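Local structure of hydrolase, haloacid dehalogenase-like family (Chlorobaculum tepidum, 2HCF) at residues S3-T14 and Y168-D178. The protein binds magnesium and is probably a hydrolase of the haloacid dehalogenase (HAD) superfamily. Numbering follows the deposited sequence.
Sequences SRTLVLFDIDGT and YSPSQIVIIGD. With MG (magnesium ion), chain B.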
ATOM      1  N   SER A   3      -4.956 -23.352  -8.539  1.00 38.31           N
ATOM      2  CA  SER A   3      -6.002 -23.242  -7.477  1.00 38.21           C
ATOM      3  C   SER A   3      -5.636 -22.268  -6.326  1.00 37.59           C
ATOM      4  O   SER A   3      -6.405 -21.350  -6.039  1.00 38.71           O
ATOM      5  CB  SER A   3      -6.354 -24.627  -6.922  1.00 38.68           C
ATOM      6  OG  SER A   3      -7.236 -24.504  -5.813  1.00 41.52           O
ATOM      7  N   ARG A   4      -4.487 -22.444  -5.668  1.00 36.35           N
ATOM      8  CA  ARG A   4      -4.120 -21.539  -4.574  1.00 34.84           C
ATOM      9  C   ARG A   4      -3.839 -20.149  -5.138  1.00 34.15           C
ATOM     10  O   ARG A   4      -3.009 -20.033  -6.041  1.00 34.50           O
ATOM     11  CB  ARG A   4      -2.894 -22.041  -3.806  1.00 35.25           C
ATOM     12  CG  ARG A   4      -3.185 -23.204  -2.848  1.00 34.98           C
ATOM     13  CD  ARG A   4      -2.034 -23.447  -1.863  1.00 35.11           C
ATOM     14  NE  ARG A   4      -1.031 -24.395  -2.359  1.00 34.50           N
ATOM     15  CZ  ARG A   4       0.127 -24.671  -1.744  1.00 36.62           C
ATOM     16  NH1 ARG A   4       0.459 -24.067  -0.610  1.00 37.60           N
ATOM     17  NH2 ARG A   4       0.973 -25.551  -2.271  1.00 35.24           N
ATOM     18  N   THR A   5      -4.533 -19.121  -4.613  1.00 31.89           N
ATOM     19  CA  THR A   5      -4.405 -17.720  -5.084  1.00 30.56           C
ATOM     20  C   THR A   5      -3.768 -16.781  -4.055  1.00 27.41           C
ATOM     21  O   THR A   5      -4.083 -16.835  -2.867  1.00 25.74           O
ATOM     22  CB  THR A   5      -5.764 -17.166  -5.474  1.00 30.08           C
ATOM     23  OG1 THR A   5      -6.237 -17.902  -6.606  1.00 33.02           O
ATOM     24  CG2 THR A   5      -5.690 -15.689  -5.866  1.00 30.75           C
ATOM     25  N   LEU A   6      -2.867 -15.938  -4.556  1.00 24.14           N
ATOM     26  CA  LEU A   6      -2.149 -14.940  -3.776  1.00 22.81           C
ATOM     27  C   LEU A   6      -2.787 -13.584  -4.079  1.00 21.85           C
ATOM     28  O   LEU A   6      -2.805 -13.139  -5.235  1.00 21.88           O
ATOM     29  CB  LEU A   6      -0.651 -14.927  -4.146  1.00 21.91           C
ATOM     30  CG  LEU A   6       0.191 -13.807  -3.512  1.00 21.96           C
ATOM     31  CD1 LEU A   6       0.113 -13.881  -2.017  1.00 18.02           C
ATOM     32  CD2 LEU A   6       1.638 -13.797  -3.920  1.00 21.60           C
ATOM     33  N   VAL A   7      -3.320 -12.947  -3.044  1.00 21.40           N
ATOM     34  CA  VAL A   7      -3.987 -11.682  -3.203  1.00 20.35           C
ATOM     35  C   VAL A   7      -3.303 -10.583  -2.361  1.00 19.81           C
ATOM     36  O   VAL A   7      -3.308 -10.629  -1.127  1.00 18.18           O
ATOM     37  CB  VAL A   7      -5.476 -11.794  -2.798  1.00 19.94           C
ATOM     38  CG1 VAL A   7      -6.212 -10.531  -3.200  1.00 20.95           C
ATOM     39  CG2 VAL A   7      -6.117 -13.010  -3.456  1.00 20.75           C
ATOM     40  N   LEU A   8      -2.801  -9.574  -3.055  1.00 18.51           N
ATOM     41  CA  LEU A   8      -2.001  -8.512  -2.454  1.00 19.23           C
ATOM     42  C   LEU A   8      -2.739  -7.176  -2.572  1.00 18.67           C
ATOM     43  O   LEU A   8      -3.122  -6.750  -3.656  1.00 19.46           O
ATOM     44  CB  LEU A   8      -0.626  -8.459  -3.133  1.00 19.79           C
ATOM     45  CG  LEU A   8       0.230  -9.728  -3.068  1.00 20.56           C
ATOM     46  CD1 LEU A   8       1.446  -9.563  -3.954  1.00 20.62           C
ATOM     47  CD2 LEU A   8       0.644 -10.062  -1.649  1.00 23.47           C
ATOM     48  N   PHE A   9      -2.922  -6.522  -1.437  1.00 18.79           N
ATOM     49  CA  PHE A   9      -3.691  -5.286  -1.303  1.00 18.46           C
ATOM     50  C   PHE A   9      -2.789  -4.126  -0.916  1.00 18.79           C
ATOM     51  O   PHE A   9      -1.963  -4.228   0.042  1.00 18.21           O
ATOM     52  CB  PHE A   9      -4.699  -5.411  -0.158  1.00 17.71           C
ATOM     53  CG  PHE A   9      -5.996  -6.112  -0.522  1.00 17.25           C
ATOM     54  CD1 PHE A   9      -7.069  -5.384  -1.030  1.00 17.31           C
ATOM     55  CD2 PHE A   9      -6.183  -7.474  -0.259  1.00 17.09           C
ATOM     56  CE1 PHE A   9      -8.271  -6.010  -1.331  1.00 17.67           C
ATOM     57  CE2 PHE A   9      -7.368  -8.097  -0.560  1.00 16.14           C
ATOM     58  CZ  PHE A   9      -8.418  -7.358  -1.099  1.00 18.31           C
ATOM     59  N   ASP A  10      -2.955  -3.036  -1.657  1.00 19.28           N
ATOM     60  CA  ASP A  10      -2.568  -1.681  -1.241  1.00 19.15           C
ATOM     61  C   ASP A  10      -3.429  -1.198  -0.070  1.00 19.16           C
ATOM     62  O   ASP A  10      -4.508  -1.706   0.110  1.00 18.35           O
ATOM     63  CB  ASP A  10      -2.774  -0.776  -2.445  1.00 20.33           C
ATOM     64  CG  ASP A  10      -2.400   0.666  -2.165  1.00 21.95           C
ATOM     65  OD1 ASP A  10      -1.209   0.876  -1.861  1.00 21.62           O
ATOM     66  OD2 ASP A  10      -3.287   1.557  -2.286  1.00 17.17           O
ATOM     67  N   ILE A  11      -2.939  -0.253   0.740  1.00 18.90           N
ATOM     68  CA  ILE A  11      -3.687   0.303   1.872  1.00 18.30           C
ATOM     69  C   ILE A  11      -4.438   1.611   1.492  1.00 18.75           C
ATOM     70  O   ILE A  11      -5.679   1.601   1.331  1.00 17.90           O
ATOM     71  CB  ILE A  11      -2.759   0.504   3.083  1.00 18.86           C
ATOM     72  CG1 ILE A  11      -2.077  -0.837   3.439  1.00 17.56           C
ATOM     73  CG2 ILE A  11      -3.527   1.082   4.271  1.00 17.57           C
ATOM     74  CD1 ILE A  11      -1.196  -0.786   4.659  1.00 17.81           C
ATOM     75  N   ASP A  12      -3.703   2.713   1.296  1.00 18.82           N
ATOM     76  CA  ASP A  12      -4.318   4.042   1.177  1.00 18.82           C
ATOM     77  C   ASP A  12      -5.043   4.205  -0.142  1.00 18.80           C
ATOM     78  O   ASP A  12      -4.470   3.908  -1.214  1.00 17.18           O
ATOM     79  CB  ASP A  12      -3.289   5.156   1.358  1.00 19.00           C
ATOM     80  CG  ASP A  12      -2.609   5.090   2.746  1.00 21.09           C
ATOM     81  OD1 ASP A  12      -1.753   4.214   2.923  1.00 24.07           O
ATOM     82  OD2 ASP A  12      -2.957   5.875   3.639  1.00 22.96           O
ATOM     83  N   GLY A  13      -6.312   4.602  -0.042  1.00 19.06           N
ATOM     84  CA  GLY A  13      -7.196   4.751  -1.221  1.00 18.44           C
ATOM     85  C   GLY A  13      -7.749   3.448  -1.800  1.00 18.70           C
ATOM     86  O   GLY A  13      -8.404   3.483  -2.848  1.00 18.32           O
ATOM     87  N   THR A  14      -7.466   2.318  -1.129  1.00 17.92           N
ATOM     88  CA  THR A  14      -7.911   0.984  -1.491  1.00 17.11           C
ATOM     89  C   THR A  14      -8.665   0.325  -0.335  1.00 17.29           C
ATOM     90  O   THR A  14      -9.826  -0.080  -0.482  1.00 17.28           O
ATOM     91  CB  THR A  14      -6.719   0.106  -1.885  1.00 17.19           C
ATOM     92  OG1 THR A  14      -6.011   0.703  -2.990  1.00 14.03           O
ATOM     93  CG2 THR A  14      -7.158  -1.288  -2.289  1.00 17.54           C
ATOM     94  N   TYR A 168       3.198 -19.815  -7.025  1.00 25.98           N
ATOM     95  CA  TYR A 168       2.079 -19.122  -7.686  1.00 24.61           C
ATOM     96  C   TYR A 168       2.456 -18.778  -9.098  1.00 23.80           C
ATOM     97  O   TYR A 168       3.512 -18.195  -9.318  1.00 23.41           O
ATOM     98  CB  TYR A 168       1.704 -17.836  -6.938  1.00 24.08           C
ATOM     99  CG  TYR A 168       1.225 -18.114  -5.540  1.00 22.56           C
ATOM    100  CD1 TYR A 168      -0.079 -18.494  -5.299  1.00 23.01           C
ATOM    101  CD2 TYR A 168       2.094 -18.026  -4.467  1.00 22.95           C
ATOM    102  CE1 TYR A 168      -0.515 -18.787  -4.011  1.00 23.03           C
ATOM    103  CE2 TYR A 168       1.676 -18.309  -3.184  1.00 22.99           C
ATOM    104  CZ  TYR A 168       0.379 -18.682  -2.957  1.00 23.19           C
ATOM    105  OH  TYR A 168      -0.019 -18.948  -1.662  1.00 24.50           O
ATOM    106  N   SER A 169       1.609 -19.149 -10.055  1.00 23.88           N
ATOM    107  CA  SER A 169       1.791 -18.731 -11.444  1.00 23.86           C
ATOM    108  C   SER A 169       1.160 -17.351 -11.626  1.00 23.63           C
ATOM    109  O   SER A 169       0.348 -16.931 -10.792  1.00 22.96           O
ATOM    110  CB  SER A 169       1.154 -19.743 -12.395  1.00 24.38           C
ATOM    111  OG  SER A 169      -0.240 -19.522 -12.511  1.00 25.66           O
ATOM    112  N   PRO A 170       1.496 -16.650 -12.716  1.00 23.74           N
ATOM    113  CA  PRO A 170       0.980 -15.297 -12.931  1.00 23.97           C
ATOM    114  C   PRO A 170      -0.544 -15.164 -12.772  1.00 23.44           C
ATOM    115  O   PRO A 170      -1.007 -14.226 -12.116  1.00 24.67           O
ATOM    116  CB  PRO A 170       1.419 -14.989 -14.369  1.00 23.78           C
ATOM    117  CG  PRO A 170       2.654 -15.793 -14.547  1.00 24.72           C
ATOM    118  CD  PRO A 170       2.360 -17.074 -13.839  1.00 24.17           C
ATOM    119  N   SER A 171      -1.314 -16.114 -13.308  1.00 22.95           N
ATOM    120  CA  SER A 171      -2.772 -16.033 -13.237  1.00 22.21           C
ATOM    121  C   SER A 171      -3.286 -16.284 -11.848  1.00 21.48           C
ATOM    122  O   SER A 171      -4.460 -16.033 -11.597  1.00 20.61           O
ATOM    123  CB  SER A 171      -3.431 -17.052 -14.152  1.00 23.11           C
ATOM    124  OG  SER A 171      -3.014 -18.374 -13.835  1.00 26.33           O
ATOM    125  N   GLN A 172      -2.429 -16.817 -10.981  1.00 20.58           N
ATOM    126  CA  GLN A 172      -2.768 -17.030  -9.555  1.00 21.79           C
ATOM    127  C   GLN A 172      -2.389 -15.865  -8.621  1.00 21.07           C
ATOM    128  O   GLN A 172      -2.593 -15.942  -7.423  1.00 19.83           O
ATOM    129  CB  GLN A 172      -2.093 -18.313  -9.053  1.00 21.59           C
ATOM    130  CG  GLN A 172      -2.680 -19.575  -9.612  1.00 22.91           C
ATOM    131  CD  GLN A 172      -1.849 -20.810  -9.275  1.00 24.37           C
ATOM    132  OE1 GLN A 172      -0.643 -20.734  -9.062  1.00 27.84           O
ATOM    133  NE2 GLN A 172      -2.498 -21.956  -9.249  1.00 27.54           N
ATOM    134  N   ILE A 173      -1.827 -14.799  -9.173  1.00 21.08           N
ATOM    135  CA  ILE A 173      -1.406 -13.656  -8.377  1.00 21.43           C
ATOM    136  C   ILE A 173      -2.276 -12.447  -8.721  1.00 21.02           C
ATOM    137  O   ILE A 173      -2.413 -12.082  -9.882  1.00 20.43           O
ATOM    138  CB  ILE A 173       0.070 -13.282  -8.623  1.00 21.49           C
ATOM    139  CG1 ILE A 173       0.981 -14.511  -8.421  1.00 21.18           C
ATOM    140  CG2 ILE A 173       0.477 -12.099  -7.685  1.00 21.72           C
ATOM    141  CD1 ILE A 173       2.373 -14.348  -9.056  1.00 21.48           C
ATOM    142  N   VAL A 174      -2.853 -11.844  -7.690  1.00 20.47           N
ATOM    143  CA  VAL A 174      -3.766 -10.712  -7.853  1.00 20.65           C
ATOM    144  C   VAL A 174      -3.247  -9.534  -7.028  1.00 19.80           C
ATOM    145  O   VAL A 174      -3.018  -9.648  -5.810  1.00 18.90           O
ATOM    146  CB  VAL A 174      -5.209 -11.089  -7.420  1.00 20.31           C
ATOM    147  CG1 VAL A 174      -6.151  -9.911  -7.565  1.00 21.09           C
ATOM    148  CG2 VAL A 174      -5.707 -12.264  -8.234  1.00 21.48           C
ATOM    149  N   ILE A 175      -3.037  -8.416  -7.714  1.00 19.81           N
ATOM    150  CA  ILE A 175      -2.547  -7.218  -7.085  1.00 20.34           C
ATOM    151  C   ILE A 175      -3.581  -6.112  -7.179  1.00 19.95           C
ATOM    152  O   ILE A 175      -3.997  -5.734  -8.269  1.00 20.32           O
ATOM    153  CB  ILE A 175      -1.222  -6.812  -7.691  1.00 19.63           C
ATOM    154  CG1 ILE A 175      -0.136  -7.724  -7.120  1.00 20.38           C
ATOM    155  CG2 ILE A 175      -0.871  -5.381  -7.371  1.00 19.60           C
ATOM    156  CD1 ILE A 175       1.120  -7.787  -7.935  1.00 21.05           C
ATOM    157  N   ILE A 176      -3.985  -5.601  -6.017  1.00 19.70           N
ATOM    158  CA  ILE A 176      -5.114  -4.677  -5.925  1.00 19.47           C
ATOM    159  C   ILE A 176      -4.686  -3.300  -5.398  1.00 19.84           C
ATOM    160  O   ILE A 176      -4.057  -3.195  -4.320  1.00 20.03           O
ATOM    161  CB  ILE A 176      -6.222  -5.265  -5.015  1.00 19.34           C
ATOM    162  CG1 ILE A 176      -6.706  -6.602  -5.581  1.00 19.84           C
ATOM    163  CG2 ILE A 176      -7.387  -4.289  -4.855  1.00 19.69           C
ATOM    164  CD1 ILE A 176      -7.411  -7.502  -4.564  1.00 18.54           C
ATOM    165  N   GLY A 177      -5.094  -2.257  -6.126  1.00 18.86           N
ATOM    166  CA  GLY A 177      -4.886  -0.869  -5.714  1.00 18.73           C
ATOM    167  C   GLY A 177      -5.647   0.180  -6.505  1.00 18.42           C
ATOM    168  O   GLY A 177      -6.431  -0.144  -7.386  1.00 18.05           O
ATOM    169  N   ASP A 178      -5.355   1.450  -6.214  1.00 18.67           N
ATOM    170  CA  ASP A 178      -6.135   2.605  -6.674  1.00 17.25           C
ATOM    171  C   ASP A 178      -5.424   3.595  -7.601  1.00 17.53           C
ATOM    172  O   ASP A 178      -6.020   4.624  -7.932  1.00 16.91           O
ATOM    173  CB  ASP A 178      -6.670   3.365  -5.455  1.00 17.89           C
ATOM    174  CG  ASP A 178      -5.549   4.088  -4.670  1.00 19.52           C
ATOM    175  OD1 ASP A 178      -4.637   3.366  -4.200  1.00 19.72           O
ATOM    176  OD2 ASP A 178      -5.606   5.354  -4.521  1.00 19.33           O
TER
HETATM  177 MG    MG B 300      -3.085   3.520  -2.796  1.00 15.09          MG
HETATM  178  O   HOH W   1      -0.308 -22.051  -6.545  1.00 37.65           O
HETATM  179  O   HOH W   2      -2.460 -19.175  -1.582  1.00 37.13           O
HETATM  180  O   HOH W   3      -1.405   3.891  -1.550  1.00 16.02           O
HETATM  181  O   HOH W   4      -3.311   5.727  -3.136  1.00 17.21           O
HETATM  182  O   HOH W   5      -1.634   2.967  -4.165  1.00 13.89           O
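Asp10 OD2 and Asp178 OD1 meet at one magnesium ion, which Asp10 OD2 binds at 2.0 Å. Asp178 OD1, Asp12 O and three waters complete six ligands. Asp10 OD2 and Asp178 OD1 lie 3.0 Å apart on the metal, with the two carboxylate planes 18° apart. Asp10 OD2 also accepts a hydrogen bond from Thr14 OG1 through its anti lone pair, while water 4 bridges the ion and Asp178 OD2. Asp10, Asp12 and Thr14 match the DxDx(T/V) signature of HAD enzymes, consistent with an active-site loop. Behind the site, strands 5-9 and 173-177 run parallel, joined by five backbone hydrogen bonds, from Leu6 N to Gln172 O through to Asp10 N to Ile176 O. Ile176 CD1 lies over one face of the Phe9 ring, offset toward its rim, and presses on Val7 CG1 at 3.5 Å. At the far end Leu6 CB sits above the centre of the Tyr168 ring, 3.8 Å from its centroid. With CG beside its backbone N (chi1 -71°), Gln172 lays its extended chain along Arg4 O, and its OE1 accepts from Ser169 N; a leucine in its place would probably leave the Ser169 N-H without this acceptor and water 1 held on this side by its weak bond to Arg4 O. Both strands are central in the parallel Rossmann-like sheet, flanked by strands 111-116 and 192-196, with helix 152-164 covering Leu6, Leu8 and Ile173.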